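CyaB (Pseudomonas aeruginosa, PDB 3R5G) is an adenylyl cyclase whose catalytic domain, the part modelled here, probably converts ATP into the second messenger cyclic AMP. Local coordinates at residues 118-121 / 122-126; 139-142 / 143-147; 162-165 / 166-170. All coordinates share one frame; numbering follows the deposited sequence.

Contact 1 of 3, residues 118-121 / 122-126; sequences YCTV and GNFGA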
loop_
_atom_site.group_PDB
_atom_site.type_symbol
_atom_site.label_atom_id
_atom_site.label_comp_id
_atom_site.label_asym_id
_atom_site.label_seq_id
_atom_site.Cartn_x
_atom_site.Cartn_y
_atom_site.Cartn_z
ATOM N N TYR A 118 -12.246 14.663 -4.935
ATOM C CA TYR A 118 -13.314 13.663 -5.008
ATOM C C TYR A 118 -12.809 12.300 -5.134
ATOM O O TYR A 118 -11.947 11.986 -5.957
ATOM C CB TYR A 118 -14.227 14.038 -6.237
ATOM C CG TYR A 118 -15.093 15.238 -5.882
ATOM C CD1 TYR A 118 -16.351 15.091 -5.205
ATOM C CD2 TYR A 118 -14.722 16.524 -6.206
ATOM C CE1 TYR A 118 -17.137 16.210 -4.825
ATOM C CE2 TYR A 118 -15.531 17.596 -5.876
ATOM C CZ TYR A 118 -16.713 17.434 -5.177
ATOM O OH TYR A 118 -17.495 18.560 -4.848
ATOM N N CYS A 119 -13.344 11.409 -4.289
ATOM C CA CYS A 119 -12.941 10.014 -4.202
ATOM C C CYS A 119 -14.154 9.106 -4.256
ATOM O O CYS A 119 -15.211 9.565 -3.972
ATOM C CB CYS A 119 -12.254 9.727 -2.841
ATOM S SG CYS A 119 -10.719 10.669 -2.584
ATOM N N THR A 120 -13.971 7.854 -4.624
ATOM C CA THR A 120 -15.090 6.864 -4.592
ATOM C C THR A 120 -14.965 6.070 -3.318
ATOM O O THR A 120 -13.902 5.456 -2.992
ATOM C CB THR A 120 -15.005 5.932 -5.801
ATOM O OG1 THR A 120 -14.996 6.710 -6.999
ATOM C CG2 THR A 120 -16.101 4.863 -5.746
ATOM N N VAL A 121 -16.070 6.001 -2.556
ATOM C CA VAL A 121 -16.051 5.286 -1.260
ATOM C C VAL A 121 -17.096 4.181 -1.229
ATOM O O VAL A 121 -18.200 4.395 -1.698
ATOM C CB VAL A 121 -16.485 6.128 -0.014
ATOM C CG1 VAL A 121 -15.861 5.520 1.340
ATOM C CG2 VAL A 121 -16.217 7.570 -0.270
ATOM N N GLY A 122 -16.746 3.049 -0.715
ATOM C CA GLY A 122 -17.699 1.916 -0.852
ATOM C C GLY A 122 -17.166 0.698 -0.213
ATOM O O GLY A 122 -16.105 0.689 0.406
ATOM N N ASN A 123 -17.907 -0.426 -0.368
ATOM C CA ASN A 123 -17.425 -1.667 0.123
ATOM C C ASN A 123 -16.804 -2.437 -1.030
ATOM O O ASN A 123 -17.479 -2.727 -2.032
ATOM C CB ASN A 123 -18.580 -2.515 0.740
ATOM C CG ASN A 123 -19.174 -1.833 1.905
ATOM O OD1 ASN A 123 -18.508 -1.664 2.942
ATOM N ND2 ASN A 123 -20.428 -1.412 1.766
ATOM N N PHE A 124 -15.506 -2.726 -0.868
ATOM C CA PHE A 124 -14.734 -3.364 -1.957
ATOM C C PHE A 124 -14.068 -4.596 -1.457
ATOM O O PHE A 124 -13.678 -4.694 -0.319
ATOM C CB PHE A 124 -13.669 -2.394 -2.456
ATOM C CG PHE A 124 -14.225 -1.129 -2.981
ATOM C CD1 PHE A 124 -13.890 0.071 -2.388
ATOM C CD2 PHE A 124 -15.119 -1.129 -4.053
ATOM C CE1 PHE A 124 -14.393 1.257 -2.871
ATOM C CE2 PHE A 124 -15.611 0.072 -4.565
ATOM C CZ PHE A 124 -15.260 1.285 -3.955
ATOM N N GLY A 125 -13.968 -5.649 -2.307
ATOM C CA GLY A 125 -13.320 -6.832 -1.948
ATOM C C GLY A 125 -13.916 -8.117 -2.550
ATOM O O GLY A 125 -14.718 -8.033 -3.489
ATOM N N ALA A 126 -13.390 -9.226 -2.054
ATOM C CA ALA A 126 -13.857 -10.561 -2.369
ATOM C C ALA A 126 -14.910 -10.960 -1.330
ATOM O O ALA A 126 -15.049 -10.339 -0.259
ATOM C CB ALA A 126 -12.704 -11.517 -2.358
#

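Contact 2 of 3, residues 139-142 / 143-147; sequences VNLA and SRLES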
loop_
_atom_site.group_PDB
_atom_site.type_symbol
_atom_site.label_atom_id
_atom_site.label_comp_id
_atom_site.label_asym_id
_atom_site.label_seq_id
_atom_site.Cartn_x
_atom_site.Cartn_y
_atom_site.Cartn_z
ATOM N N VAL A 139 -6.954 9.649 -4.118
ATOM C CA VAL A 139 -6.367 8.822 -3.116
ATOM C C VAL A 139 -4.878 8.505 -3.461
ATOM O O VAL A 139 -3.981 8.583 -2.607
ATOM C CB VAL A 139 -7.127 7.469 -2.956
ATOM C CG1 VAL A 139 -6.510 6.623 -1.886
ATOM C CG2 VAL A 139 -8.599 7.674 -2.760
ATOM N N ASN A 140 -4.620 8.171 -4.718
ATOM C CA ASN A 140 -3.275 7.853 -5.106
ATOM C C ASN A 140 -2.393 9.100 -4.975
ATOM O O ASN A 140 -1.233 8.911 -4.592
ATOM C CB ASN A 140 -3.261 7.474 -6.588
ATOM C CG ASN A 140 -3.936 6.155 -6.832
ATOM O OD1 ASN A 140 -4.371 5.467 -5.872
ATOM N ND2 ASN A 140 -4.029 5.787 -8.083
ATOM N N LEU A 141 -2.950 10.284 -5.174
ATOM C CA LEU A 141 -2.092 11.549 -5.079
ATOM C C LEU A 141 -1.632 11.732 -3.623
ATOM O O LEU A 141 -0.515 12.038 -3.342
ATOM C CB LEU A 141 -2.775 12.752 -5.667
ATOM C CG LEU A 141 -1.969 14.069 -5.507
ATOM C CD1 LEU A 141 -0.610 13.958 -6.222
ATOM C CD2 LEU A 141 -2.805 15.198 -6.046
ATOM N N ALA A 142 -2.496 11.430 -2.616
ATOM C CA ALA A 142 -2.047 11.482 -1.208
ATOM C C ALA A 142 -0.914 10.520 -0.934
ATOM O O ALA A 142 0.018 10.860 -0.248
ATOM C CB ALA A 142 -3.186 11.230 -0.198
ATOM N N SER A 143 -1.025 9.307 -1.451
ATOM C CA SER A 143 0.015 8.315 -1.338
ATOM C C SER A 143 1.341 8.777 -1.998
ATOM O O SER A 143 2.432 8.594 -1.414
ATOM C CB SER A 143 -0.472 6.993 -1.944
ATOM O OG SER A 143 0.644 6.091 -1.827
ATOM N N ARG A 144 1.193 9.379 -3.153
ATOM C CA ARG A 144 2.416 9.863 -3.829
ATOM C C ARG A 144 3.045 11.005 -3.089
ATOM O O ARG A 144 4.312 11.162 -3.091
ATOM C CB ARG A 144 2.016 10.300 -5.243
ATOM C CG ARG A 144 1.628 9.101 -6.174
ATOM C CD ARG A 144 2.624 7.884 -6.122
ATOM N NE ARG A 144 2.734 7.333 -7.481
ATOM C CZ ARG A 144 3.297 6.171 -7.830
ATOM N NH1 ARG A 144 3.845 5.363 -6.922
ATOM N NH2 ARG A 144 3.311 5.809 -9.116
ATOM N N LEU A 145 2.255 11.872 -2.475
ATOM C CA LEU A 145 2.865 12.938 -1.677
ATOM C C LEU A 145 3.606 12.340 -0.489
ATOM O O LEU A 145 4.675 12.819 -0.046
ATOM C CB LEU A 145 1.848 14.014 -1.241
ATOM C CG LEU A 145 1.121 14.780 -2.336
ATOM C CD1 LEU A 145 0.161 15.832 -1.756
ATOM C CD2 LEU A 145 2.104 15.379 -3.333
ATOM N N GLU A 146 3.017 11.306 0.153
ATOM C CA GLU A 146 3.675 10.709 1.243
ATOM C C GLU A 146 5.035 10.124 0.760
ATOM O O GLU A 146 6.054 10.302 1.455
ATOM C CB GLU A 146 2.731 9.680 1.839
ATOM C CG GLU A 146 3.273 8.994 3.071
ATOM C CD GLU A 146 3.753 7.592 2.788
ATOM O OE1 GLU A 146 4.378 7.380 1.769
ATOM O OE2 GLU A 146 3.439 6.592 3.524
ATOM N N SER A 147 5.027 9.539 -0.433
ATOM C CA SER A 147 6.274 8.848 -0.926
ATOM C C SER A 147 7.346 9.904 -1.179
ATOM O O SER A 147 8.550 9.608 -1.002
ATOM C CB SER A 147 6.059 8.113 -2.240
ATOM O OG SER A 147 5.408 6.940 -1.906
#

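Contact 3 of 3, residues 162-165 / 166-170; sequences SLIK and DVIMC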
loop_
_atom_site.group_PDB
_atom_site.type_symbol
_atom_site.label_atom_id
_atom_site.label_comp_id
_atom_site.label_asym_id
_atom_site.label_seq_id
_atom_site.Cartn_x
_atom_site.Cartn_y
_atom_site.Cartn_z
ATOM N N SER A 162 -5.431 25.263 -0.142
ATOM C CA SER A 162 -6.526 26.265 -0.387
ATOM C C SER A 162 -7.582 26.307 0.711
ATOM O O SER A 162 -8.115 27.364 1.012
ATOM C CB SER A 162 -7.233 26.018 -1.723
ATOM O OG SER A 162 -6.219 26.287 -2.686
ATOM N N LEU A 163 -7.870 25.136 1.272
ATOM C CA LEU A 163 -8.801 24.975 2.328
ATOM C C LEU A 163 -8.313 25.361 3.701
ATOM O O LEU A 163 -9.098 25.859 4.512
ATOM C CB LEU A 163 -9.336 23.531 2.367
ATOM C CG LEU A 163 -10.170 23.199 1.126
ATOM C CD1 LEU A 163 -10.414 21.729 1.051
ATOM C CD2 LEU A 163 -11.530 23.966 1.181
ATOM N N ILE A 164 -7.003 25.196 3.977
ATOM C CA ILE A 164 -6.508 25.317 5.338
ATOM C C ILE A 164 -5.703 26.645 5.526
ATOM O O ILE A 164 -5.373 26.938 6.657
ATOM C CB ILE A 164 -5.656 24.174 5.831
ATOM C CG1 ILE A 164 -4.278 24.175 5.106
ATOM C CG2 ILE A 164 -6.352 22.811 5.601
ATOM C CD1 ILE A 164 -3.380 23.079 5.497
ATOM N N LYS A 165 -5.435 27.351 4.406
ATOM C CA LYS A 165 -4.381 28.421 4.496
ATOM C C LYS A 165 -4.633 29.526 5.488
ATOM O O LYS A 165 -3.654 30.101 5.931
ATOM C CB LYS A 165 -4.056 29.007 3.119
ATOM C CG LYS A 165 -5.313 29.730 2.525
ATOM C CD LYS A 165 -5.123 30.171 1.080
ATOM C CE LYS A 165 -6.484 30.666 0.598
ATOM N NZ LYS A 165 -6.486 31.073 -0.803
ATOM N N ASP A 166 -5.872 29.854 5.829
ATOM C CA ASP A 166 -6.105 30.924 6.797
ATOM C C ASP A 166 -5.866 30.503 8.215
ATOM O O ASP A 166 -5.739 31.356 9.056
ATOM C CB ASP A 166 -7.553 31.391 6.638
ATOM C CG ASP A 166 -8.567 30.211 6.498
ATOM O OD1 ASP A 166 -8.352 29.089 5.830
ATOM O OD2 ASP A 166 -9.716 30.468 6.982
ATOM N N VAL A 167 -5.800 29.195 8.495
ATOM C CA VAL A 167 -5.652 28.724 9.854
ATOM C C VAL A 167 -4.418 27.826 10.124
ATOM O O VAL A 167 -4.080 27.630 11.262
ATOM C CB VAL A 167 -6.933 28.137 10.386
ATOM C CG1 VAL A 167 -8.144 29.035 9.997
ATOM C CG2 VAL A 167 -7.166 26.835 9.802
ATOM N N ILE A 168 -3.793 27.288 9.086
ATOM C CA ILE A 168 -2.618 26.486 9.278
ATOM C C ILE A 168 -1.501 27.077 8.424
ATOM O O ILE A 168 -1.639 27.379 7.259
ATOM C CB ILE A 168 -2.867 24.992 8.855
ATOM C CG1 ILE A 168 -3.837 24.392 9.900
ATOM C CG2 ILE A 168 -1.521 24.227 8.710
ATOM C CD1 ILE A 168 -4.252 22.913 9.612
ATOM N N MET A 169 -0.337 27.183 9.047
ATOM C CA MET A 169 0.818 27.821 8.395
ATOM C C MET A 169 1.542 26.823 7.475
ATOM O O MET A 169 1.827 25.674 7.860
ATOM C CB MET A 169 1.841 28.218 9.453
ATOM C CG MET A 169 2.897 29.104 8.974
ATOM S SD MET A 169 2.363 30.812 8.695
ATOM C CE MET A 169 1.993 31.336 10.378
ATOM N N CYS A 170 1.795 27.240 6.225
ATOM C CA CYS A 170 2.359 26.357 5.191
ATOM C C CYS A 170 3.518 27.111 4.517
ATOM O O CYS A 170 3.569 28.352 4.536
ATOM C CB CYS A 170 1.291 26.031 4.115
ATOM S SG CYS A 170 -0.137 25.120 4.860
HETATM O O HOH W 1 -9.002 29.418 3.039
#

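Contact 1 of 3, residues 118-121 / 122-126
T120 and F124 meet along one side of the strand, the methyl CG2 of T120 arriving at the edge of the phenyl ring, close to its plane, 4.1 Å from F124 CZ. The two side chains cross at about a right angle. T120 turns CG2 opposite its own backbone N (chi1 -56° for OG1), which sends the methyl, not the hydroxyl, to the ring. F124 leans back along the chain it has just left: its CE1 comes obliquely within 4.3 Å of V121 C, and G122 C lies over one ring face, 3.9 Å above the plane and toward the rim. G122 is almost fully extended, and the aromatic ring lies against its backbone. Outward from this pair, T5 touches both T120 and F124, and T133 of the paired strand also touches the ring. The second subunit adds L32 on T120 and T33 on F124, while its N37 side chain hydrogen-bonds to N123 O and G125 N. Together with strand 129-135 this forms a beta hairpin of the class III cyclase catalytic domain, an arm lying against the partner subunit of the dimer.

Contact 2 of 3, residues 139-142 / 143-147
V139 O receives the amide of S143, the first of four i to i+4 bonds that join 139-142 to 143-147 within alpha-helix 137-148. The helix lies against the central sheet of the cyclase domain, and its N140–R144 pair matches the asparagine–arginine signature found on the corresponding helix of class III nucleotidyl cyclases. The V139–S143 bond is rather long, with S143 N 3.3 Å from V139 O, but it is straight.

N140 comes next. Its carbonyl O accepts R144 N at 2.9 Å, with the donor in the carbonyl plane, and the aliphatic root of R144 folds over the same oxygen, CG 3.3 Å from N140 O. The arginine chain bends at chi2 (-46°) and chi3 (-143°), carrying its guanidinium away from the helix to a point where NE bonds K179 O. The amide ND2 of N140 turns instead to T21 OG1 of the second subunit, placing this turn of the helix at the dimer interface.

L141 and L145 form an apolar pair one turn apart, CD1 of the first 4.2 Å from CD2 of the second. They face the sheet, touching V185 and I187 on strand 185-190. In the backbone between them, L145 N reaches L141 O at 2.9 Å, nearly along the C=O axis, and L145 CG comes within 3.3 Å of L141 O.

A142, with only a methyl, lies close to the sheet against V12, F14 and N115. F14 also touches S143 and E146, which share this side of the helix. The last of the four bonds is the most tilted: E146 N stands 3.1 Å from A142 O and 24° out of the carbonyl plane.

Contact 3 of 3, residues 162-165 / 166-170
I164 lays the end of its side chain against two residues of the following loop, its CD1 3.9 Å from I168 CG2 and equally 3.9 Å from C170 SG. With chi1 at 70°, CG1 sits between the backbone N and the carbonyl carbon. From there the chain runs out extended and crosses I168 at a slant. The backbone tightens the same turn. I164 O is gripped by two amides: I168 N, 2.9 Å away, approaches nearly head-on to the carbonyl, whereas V167 N, also 2.9 Å from I164 O, comes in from above the carbonyl plane, 36° out of it. Both bonds to one oxygen close the turn in which the chain leaves the helix.

On the outer side, D166 folds its carboxylate back toward the helix, its CG lying between backbone N and carbonyl carbon (chi1 44°). A water donates to D166 OD1 at 2.9 Å and to S162 O at 3.0 Å, linking the loop to a single carbonyl of helix 158-164, that of S162. The other oxygen, OD2, makes a salt bridge with K75.

The apolar side of this turn rests on helix 74-100, I164 against A78, V167 against V79, and I168 against V82 and S83. I156 of strand 154-157 meets both I164 and C170 where the chain passes from helix 158-164 into strand 170-176.

How the contacts relate
The three contacts follow one another along a single cyclase catalytic domain, each closing before the next begins: a strand of a beta hairpin, the helix after that hairpin, and the loop that follows a later helix. Contacts 1 and 2 have centres 17 Å apart yet touch, C119 SG packing on V139 CG2 at 3.7 Å, and strand 6-18 serves both. Both also reach the second subunit. Contact 3 stands apart, its centre 19 Å from that of contact 2 and 29 Å from that of contact 1, with no other chain of the assembly touching it. Hairpin and helix 137-148 thus both take part in the dimer interface, while 162-170 packs within its own subunit, beside helix 74-100.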